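Local coordinates for adhesin competence repressor (Streptococcus pyogenes serotype M3, PDB 5JLU), which acts as a zinc-responsive, DNA-binding transcription regulator of the MarR family, working as a dimer of winged helix-turn-helix subunits, at residues A[44-49]-A[82-87]; A[59-62]-A[67-70]; A[40-45]-A[72-77]. All blocks are in the same frame, centred on the assembly; numbering follows the deposited sequence.

Interaction 1 of 3, residues A[44-49]-A[82-87]. With ZN (zinc ion), chain B.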
loop_
_atom_site.group_PDB
_atom_site.type_symbol
_atom_site.label_atom_id
_atom_site.label_comp_id
_atom_site.label_asym_id
_atom_site.label_seq_id
_atom_site.Cartn_x
_atom_site.Cartn_y
_atom_site.Cartn_z
ATOM N N GLU A 44 0.139 -0.212 -13.074
ATOM C CA GLU A 44 -0.959 0.717 -13.383
ATOM C C GLU A 44 -0.486 2.171 -13.448
ATOM O O GLU A 44 -1.055 2.965 -14.208
ATOM C CB GLU A 44 -2.072 0.678 -12.321
ATOM C CG GLU A 44 -2.903 -0.570 -12.323
ATOM C CD GLU A 44 -3.832 -0.700 -11.089
ATOM O OE1 GLU A 44 -3.477 -0.330 -9.942
ATOM O OE2 GLU A 44 -4.966 -1.124 -11.260
ATOM N N HIS A 45 0.512 2.536 -12.626
ATOM C CA HIS A 45 0.996 3.887 -12.611
ATOM C C HIS A 45 1.964 4.180 -13.762
ATOM O O HIS A 45 2.008 5.304 -14.228
ATOM C CB HIS A 45 1.529 4.303 -11.236
ATOM C CG HIS A 45 0.392 4.579 -10.353
ATOM N ND1 HIS A 45 -0.130 5.841 -10.222
ATOM C CD2 HIS A 45 -0.497 3.735 -9.785
ATOM C CE1 HIS A 45 -1.257 5.776 -9.543
ATOM N NE2 HIS A 45 -1.496 4.510 -9.263
ATOM N N ILE A 46 2.640 3.149 -14.261
ATOM C CA ILE A 46 3.318 3.268 -15.553
ATOM C C ILE A 46 2.296 3.569 -16.659
ATOM O O ILE A 46 2.476 4.489 -17.493
ATOM C CB ILE A 46 4.129 2.001 -15.874
ATOM C CG1 ILE A 46 5.348 1.994 -14.952
ATOM C CG2 ILE A 46 4.528 1.927 -17.365
ATOM C CD1 ILE A 46 6.111 0.663 -14.961
ATOM N N LEU A 47 1.251 2.777 -16.719
ATOM C CA LEU A 47 0.256 2.986 -17.745
ATOM C C LEU A 47 -0.316 4.389 -17.535
ATOM O O LEU A 47 -0.380 5.124 -18.502
ATOM C CB LEU A 47 -0.827 1.891 -17.761
ATOM C CG LEU A 47 -0.407 0.446 -18.103
ATOM C CD1 LEU A 47 -1.583 -0.498 -17.968
ATOM C CD2 LEU A 47 0.165 0.247 -19.464
ATOM N N MET A 48 -0.657 4.803 -16.292
ATOM C CA MET A 48 -1.149 6.199 -16.089
ATOM C C MET A 48 -0.193 7.268 -16.704
ATOM O O MET A 48 -0.619 8.195 -17.415
ATOM C CB MET A 48 -1.400 6.478 -14.604
ATOM C CG MET A 48 -1.817 7.891 -14.242
ATOM S SD MET A 48 -2.279 8.059 -12.501
ATOM C CE MET A 48 -3.910 7.443 -12.572
ATOM N N LEU A 49 1.098 7.168 -16.418
ATOM C CA LEU A 49 2.019 8.206 -16.870
ATOM C C LEU A 49 2.204 8.148 -18.402
ATOM O O LEU A 49 2.368 9.203 -19.089
ATOM C CB LEU A 49 3.372 8.089 -16.155
ATOM C CG LEU A 49 3.399 8.430 -14.666
ATOM C CD1 LEU A 49 4.722 7.996 -14.087
ATOM C CD2 LEU A 49 3.214 9.947 -14.433
ATOM N N ASP A 82 0.689 -7.654 -23.863
ATOM C CA ASP A 82 0.211 -6.851 -24.978
ATOM C C ASP A 82 -0.348 -5.495 -24.523
ATOM O O ASP A 82 -1.312 -4.970 -25.105
ATOM C CB ASP A 82 -0.859 -7.642 -25.740
ATOM C CG ASP A 82 -0.308 -8.922 -26.365
ATOM O OD1 ASP A 82 0.779 -8.896 -27.006
ATOM O OD2 ASP A 82 -0.960 -9.972 -26.207
ATOM N N MET A 83 0.270 -4.917 -23.501
ATOM C CA MET A 83 -0.220 -3.656 -22.925
ATOM C C MET A 83 0.562 -2.447 -23.441
ATOM O O MET A 83 0.043 -1.356 -23.504
ATOM C CB MET A 83 -0.142 -3.784 -21.391
ATOM C CG MET A 83 -1.384 -3.352 -20.679
ATOM S SD MET A 83 -2.816 -4.325 -21.112
ATOM C CE MET A 83 -2.977 -5.206 -19.580
ATOM N N LEU A 84 1.826 -2.643 -23.783
ATOM C CA LEU A 84 2.758 -1.572 -24.214
ATOM C C LEU A 84 3.508 -2.031 -25.408
ATOM O O LEU A 84 3.750 -3.206 -25.547
ATOM C CB LEU A 84 3.896 -1.297 -23.160
ATOM C CG LEU A 84 3.538 -0.615 -21.853
ATOM C CD1 LEU A 84 4.671 -0.320 -20.920
ATOM C CD2 LEU A 84 2.766 0.644 -22.151
ATOM N N ALA A 85 3.963 -1.074 -26.197
ATOM C CA ALA A 85 4.871 -1.329 -27.281
ATOM C C ALA A 85 5.943 -0.255 -27.222
ATOM O O ALA A 85 5.682 0.903 -26.883
ATOM C CB ALA A 85 4.141 -1.277 -28.617
ATOM N N GLY A 86 7.164 -0.702 -27.464
ATOM C CA GLY A 86 8.343 0.116 -27.441
ATOM C C GLY A 86 8.709 0.468 -28.877
ATOM O O GLY A 86 8.551 -0.352 -29.786
ATOM N N THR A 87 9.224 1.673 -29.045
ATOM C CA THR A 87 9.796 2.130 -30.305
ATOM C C THR A 87 11.009 3.012 -29.996
ATOM O O THR A 87 10.971 3.885 -29.094
ATOM C CB THR A 87 8.737 2.900 -31.116
ATOM O OG1 THR A 87 8.247 3.939 -30.293
ATOM C CG2 THR A 87 7.505 1.984 -31.490
HETATM ZN ZN ZN B . -3.311 3.616 -8.631
HETATM O O HOH W 1 -2.503 1.570 -8.629
HETATM O O HOH W 2 -2.589 3.779 -6.586
HETATM O O HOH W 3 -4.970 2.800 -7.802
#

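Interaction 2 of 3, residues A[59-62]-A[67-70]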
loop_
_atom_site.group_PDB
_atom_site.type_symbol
_atom_site.label_atom_id
_atom_site.label_comp_id
_atom_site.label_asym_id
_atom_site.label_seq_id
_atom_site.Cartn_x
_atom_site.Cartn_y
_atom_site.Cartn_z
ATOM N N ASP A 59 12.713 8.134 -17.361
ATOM C CA ASP A 59 11.708 9.152 -16.953
ATOM C C ASP A 59 10.716 8.519 -15.973
ATOM O O ASP A 59 10.321 9.140 -15.043
ATOM C CB ASP A 59 10.869 9.624 -18.116
ATOM C CG ASP A 59 11.679 10.372 -19.204
ATOM O OD1 ASP A 59 12.604 11.115 -18.807
ATOM O OD2 ASP A 59 11.374 10.198 -20.440
ATOM N N LEU A 60 10.295 7.281 -16.259
ATOM C CA LEU A 60 9.325 6.541 -15.437
ATOM C C LEU A 60 9.902 6.272 -14.117
ATOM O O LEU A 60 9.218 6.478 -13.141
ATOM C CB LEU A 60 8.948 5.196 -16.102
ATOM C CG LEU A 60 8.071 5.379 -17.368
ATOM C CD1 LEU A 60 7.968 4.079 -18.196
ATOM C CD2 LEU A 60 6.680 5.900 -17.015
ATOM N N ALA A 61 11.157 5.802 -14.045
ATOM C CA ALA A 61 11.725 5.535 -12.751
ATOM C C ALA A 61 11.811 6.772 -11.849
ATOM O O ALA A 61 11.507 6.679 -10.651
ATOM C CB ALA A 61 13.074 4.870 -12.843
ATOM N N LYS A 62 12.237 7.869 -12.439
ATOM C CA LYS A 62 12.316 9.178 -11.774
ATOM C C LYS A 62 10.959 9.652 -11.344
ATOM O O LYS A 62 10.760 9.941 -10.208
ATOM C CB LYS A 62 12.870 10.242 -12.744
ATOM C CG LYS A 62 14.377 10.236 -12.940
ATOM C CD LYS A 62 14.813 11.568 -13.573
ATOM C CE LYS A 62 16.236 11.538 -14.118
ATOM N NZ LYS A 62 16.343 12.533 -15.224
ATOM N N SER A 67 13.476 1.952 -8.699
ATOM C CA SER A 67 14.660 1.652 -9.531
ATOM C C SER A 67 14.298 1.500 -11.022
ATOM O O SER A 67 13.147 1.148 -11.398
ATOM C CB SER A 67 15.356 0.404 -9.060
ATOM O OG SER A 67 14.505 -0.737 -9.224
ATOM N N GLN A 68 15.303 1.760 -11.843
ATOM C CA GLN A 68 15.235 1.527 -13.237
ATOM C C GLN A 68 15.002 0.074 -13.490
ATOM O O GLN A 68 14.331 -0.248 -14.482
ATOM C CB GLN A 68 16.504 1.982 -13.977
ATOM C CG GLN A 68 16.556 3.491 -14.170
ATOM C CD GLN A 68 17.311 3.886 -15.421
ATOM O OE1 GLN A 68 16.853 3.652 -16.557
ATOM N NE2 GLN A 68 18.478 4.478 -15.229
ATOM N N ALA A 69 15.505 -0.783 -12.604
ATOM C CA ALA A 69 15.349 -2.226 -12.776
ATOM C C ALA A 69 13.899 -2.688 -12.430
ATOM O O ALA A 69 13.357 -3.591 -13.062
ATOM C CB ALA A 69 16.420 -2.982 -11.969
ATOM N N ALA A 70 13.262 -2.050 -11.456
ATOM C CA ALA A 70 11.849 -2.309 -11.146
ATOM C C ALA A 70 10.986 -1.856 -12.342
ATOM O O ALA A 70 10.030 -2.506 -12.690
ATOM C CB ALA A 70 11.420 -1.600 -9.853
#

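Interaction 3 of 3, residues A[40-45]-A[72-77]. With ZN (zinc ion), chain B.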
loop_
_atom_site.group_PDB
_atom_site.type_symbol
_atom_site.label_atom_id
_atom_site.label_comp_id
_atom_site.label_asym_id
_atom_site.label_seq_id
_atom_site.Cartn_x
_atom_site.Cartn_y
_atom_site.Cartn_z
ATOM N N THR A 40 0.038 -4.898 -11.146
ATOM C CA THR A 40 0.502 -4.267 -9.899
ATOM C C THR A 40 0.279 -2.777 -9.959
ATOM O O THR A 40 0.088 -2.216 -11.011
ATOM C CB THR A 40 1.992 -4.480 -9.730
ATOM O OG1 THR A 40 2.696 -3.853 -10.849
ATOM C CG2 THR A 40 2.262 -5.996 -9.693
ATOM N N ASN A 41 0.365 -2.127 -8.816
ATOM C CA ASN A 41 0.199 -0.684 -8.776
ATOM C C ASN A 41 1.277 0.005 -9.604
ATOM O O ASN A 41 1.008 1.001 -10.278
ATOM C CB ASN A 41 0.236 -0.177 -7.345
ATOM C CG ASN A 41 -0.974 -0.657 -6.557
ATOM O OD1 ASN A 41 -2.079 -0.088 -6.662
ATOM N ND2 ASN A 41 -0.797 -1.718 -5.791
ATOM N N THR A 42 2.445 -0.586 -9.619
ATOM C CA THR A 42 3.561 -0.020 -10.342
ATOM C C THR A 42 3.183 -0.011 -11.787
ATOM O O THR A 42 3.358 0.974 -12.458
ATOM C CB THR A 42 4.816 -0.879 -10.169
ATOM O OG1 THR A 42 5.182 -0.879 -8.800
ATOM C CG2 THR A 42 5.971 -0.366 -10.960
ATOM N N GLN A 43 2.675 -1.130 -12.254
ATOM C CA GLN A 43 2.278 -1.243 -13.643
ATOM C C GLN A 43 1.121 -0.354 -13.974
ATOM O O GLN A 43 1.162 0.288 -15.027
ATOM C CB GLN A 43 1.974 -2.701 -14.035
ATOM C CG GLN A 43 3.169 -3.626 -13.996
ATOM C CD GLN A 43 2.735 -5.100 -14.241
ATOM O OE1 GLN A 43 1.712 -5.574 -13.702
ATOM N NE2 GLN A 43 3.461 -5.785 -15.096
ATOM N N GLU A 44 0.139 -0.212 -13.074
ATOM C CA GLU A 44 -0.959 0.717 -13.383
ATOM C C GLU A 44 -0.486 2.171 -13.448
ATOM O O GLU A 44 -1.055 2.965 -14.208
ATOM C CB GLU A 44 -2.072 0.678 -12.321
ATOM C CG GLU A 44 -2.903 -0.570 -12.323
ATOM C CD GLU A 44 -3.832 -0.700 -11.089
ATOM O OE1 GLU A 44 -3.477 -0.330 -9.942
ATOM O OE2 GLU A 44 -4.966 -1.124 -11.260
ATOM N N HIS A 45 0.512 2.536 -12.626
ATOM C CA HIS A 45 0.996 3.887 -12.611
ATOM C C HIS A 45 1.964 4.180 -13.762
ATOM O O HIS A 45 2.008 5.304 -14.228
ATOM C CB HIS A 45 1.529 4.303 -11.236
ATOM C CG HIS A 45 0.392 4.579 -10.353
ATOM N ND1 HIS A 45 -0.130 5.841 -10.222
ATOM C CD2 HIS A 45 -0.497 3.735 -9.785
ATOM C CE1 HIS A 45 -1.257 5.776 -9.543
ATOM N NE2 HIS A 45 -1.496 4.510 -9.263
ATOM N N THR A 72 11.987 -1.714 -15.632
ATOM C CA THR A 72 12.308 -2.671 -16.700
ATOM C C THR A 72 11.552 -3.976 -16.513
ATOM O O THR A 72 11.012 -4.527 -17.453
ATOM C CB THR A 72 13.831 -2.984 -16.679
ATOM O OG1 THR A 72 14.534 -1.785 -16.990
ATOM C CG2 THR A 72 14.249 -4.043 -17.755
ATOM N N LYS A 73 11.521 -4.453 -15.291
ATOM C CA LYS A 73 10.723 -5.613 -14.932
ATOM C C LYS A 73 9.186 -5.411 -15.196
ATOM O O LYS A 73 8.569 -6.189 -15.900
ATOM C CB LYS A 73 11.026 -5.961 -13.471
ATOM C CG LYS A 73 10.499 -7.309 -13.019
ATOM C CD LYS A 73 11.606 -8.151 -12.350
ATOM C CE LYS A 73 11.162 -9.592 -12.112
ATOM N NZ LYS A 73 9.891 -9.602 -11.332
ATOM N N ALA A 74 8.607 -4.337 -14.679
ATOM C CA ALA A 74 7.192 -4.030 -14.894
ATOM C C ALA A 74 6.849 -3.839 -16.367
ATOM O O ALA A 74 5.832 -4.346 -16.836
ATOM C CB ALA A 74 6.806 -2.762 -14.156
ATOM N N ILE A 75 7.727 -3.179 -17.107
ATOM C CA ILE A 75 7.535 -3.051 -18.549
ATOM C C ILE A 75 7.642 -4.383 -19.336
ATOM O O ILE A 75 6.814 -4.645 -20.236
ATOM C CB ILE A 75 8.441 -2.002 -19.151
ATOM C CG1 ILE A 75 7.999 -0.584 -18.714
ATOM C CG2 ILE A 75 8.396 -2.076 -20.680
ATOM C CD1 ILE A 75 8.975 0.494 -19.086
ATOM N N LYS A 76 8.590 -5.243 -19.006
ATOM C CA LYS A 76 8.612 -6.560 -19.662
ATOM C C LYS A 76 7.293 -7.347 -19.491
ATOM O O LYS A 76 6.709 -7.896 -20.449
ATOM C CB LYS A 76 9.773 -7.366 -19.165
ATOM C CG LYS A 76 11.072 -7.023 -19.880
ATOM C CD LYS A 76 12.263 -7.766 -19.244
ATOM C CE LYS A 76 13.534 -7.117 -19.862
ATOM N NZ LYS A 76 14.779 -7.642 -19.204
ATOM N N SER A 77 6.794 -7.359 -18.273
ATOM C CA SER A 77 5.509 -8.061 -18.022
ATOM C C SER A 77 4.361 -7.384 -18.764
ATOM O O SER A 77 3.470 -8.025 -19.288
ATOM C CB SER A 77 5.272 -8.116 -16.489
ATOM O OG SER A 77 3.952 -8.359 -16.174
HETATM ZN ZN ZN B . -3.311 3.616 -8.631
HETATM O O HOH W 1 -2.503 1.570 -8.629
HETATM O O HOH W 2 -2.589 3.779 -6.586
HETATM O O HOH W 3 -4.970 2.800 -7.802
#

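Interaction 1 of 3, residues A[44-49]-A[82-87]
Leu47, on helix 41-52, sends both branches against Met83 and Leu84, where the chain enters strand 84-88, joining a core helix of the winged helix-turn-helix domain to the first strand of its wing. The contact between the two segments is wholly apolar. CG of Leu47 lies beside the backbone N, anti to the carbonyl carbon (chi1 -64°), which carries its two methyls across although CB does not point straight at the strand. CD2 of Leu47 meets CD2 of Leu84 at 3.8 Å, methyl against methyl, and CD1 lies 3.9 Å from CG of Met83, the two side chains crossing at about a right angle. The preceding residue, Ile46, adds a looser touch, CG2 to Leu84 CD1 at 4.2 Å. Leu84 also packs against Ile75 and Leu78 of helix 68-80.

Asp82, with positive phi, closes helix 68-80 in a Schellman motif. Ala85 and Thr87 pair antiparallel with Glu99 and Tyr97.

The polar chemistry faces elsewhere on helix 41-52. His45 gives NE2 to the zinc ion at 2.1 Å, joined by His111, His115 and three waters. Glu44 reaches the metal indirectly: its OE1 accepts a hydrogen bond of 2.5 Å from a zinc-bound water.

Interaction 2 of 3, residues A[59-62]-A[67-70]
Gln68, the first residue of helix 68-80, lies against Ala61 of helix 57-64, and the CA atoms of the two are 5.3 Å apart. From CB, which stands 4.6 Å from the Ala61 methyl, the chain turns beside its own backbone N (chi1 -77°), and this brings CG over Ala61. CG is the side-chain atom that makes the contact, 4.0 Å from Ala61 CB. Beyond it the chain runs on extended and leaves the alanine: CD is already 5.1 Å from Ala61 CB, and at the tip OE1 is 5.4 Å and NE2 5.9 Å from it. Neither amide atom touches the methyl group, and the amide adds no polar bond between the two segments.

The backbone supplies the rest of the contact. Ala61 CB also sits 4.0 Å from Gln68 N and equally far from Ser67 O, so the methyl rests against the peptide that leads into the second helix. Helices 57-64 and 68-80 with the short turn between them form the helix-turn-helix, and in MarR proteins the second of these is the recognition helix, expected to enter the DNA major groove. The small side chain of Ala61 is consistent with the close start of that helix; the same residue touches Val71 one turn further on. Neighbouring Leu60 turns into the domain, against Ile46, Leu49, Val71 and Ile75.

Ser67 is the N-cap of helix 68-80. Its CB points away from helix 57-64, and OG accepts a hydrogen bond from Ala70 N, with an N-H...O angle of 151°. In the first turn of the helix, Gln68 O bonds the hydroxyl of Thr72, while Ala70 packs on Asn24 of the second subunit.

Interaction 3 of 3, residues A[40-45]-A[72-77]
Gln43 NE2 makes two hydrogen bonds to helix 68-80, one to Ser77 OG at 2.8 Å and one to Ala74 O at 3.3 Å. The longer bond is the straighter, with an N-H...O angle of 167°, and it lands on a lone pair in the carbonyl plane of Ala74. Both acceptors lie close to the amide plane of Gln43, in directions far enough apart for each to use its own N-H. CG of Gln43 sits beside the backbone N (chi1 -66°) and the chain then runs extended, which carries the amide to helix 68-80.

The other end of the amide is held too: OE1 accepts from Thr40 N at 3.1 Å, while Gln43 N donates back to Thr40 OG1, a capping box at the start of helix 41-52. Under the amide the contact is apolar. Gln43 CG packs on Ala74 CB at 3.7 Å, and the Thr42 methyl CG2 reaches the same CB at 4.1 Å. The short helical segments cross at -78°, and the close approach falls at Ala74, whose small side chain suits it, inside the winged helix-turn-helix domain.

Thr42 OG1 and Asn41 N bond Glu23 of the second subunit, and Asn41 OD1 accepts from the zinc-bound water that also serves Glu44. With bonds at both amide ends, the flip of Gln43 is fixed, and one side chain ties the recognition helix to the capped helix start that borders the dimer interface and the zinc site.

In the fold
All three contacts lie in the winged helix-turn-helix domain. Interactions 1 and 3 are buried and use successive turns of one face of helix 41-52, one joining it to the wing strand, the other to helix 68-80; interaction 2, partly exposed, holds helix 68-80 to helix 57-64 within the helix-turn-helix. Their chemistry follows: apolar packing alone in interaction 1, an amide bonded across the helices in interaction 3, and a methyl against a helix start in interaction 2. Apolar side chains make them continuous, with Ile46 CD1 3.6 Å from Ala74 CB and Leu60 CD1 3.8 Å from Ile75 CD1. Interactions 1 and 3 share Glu44 and His45, so the helix packed on both elements also carries a zinc ligand.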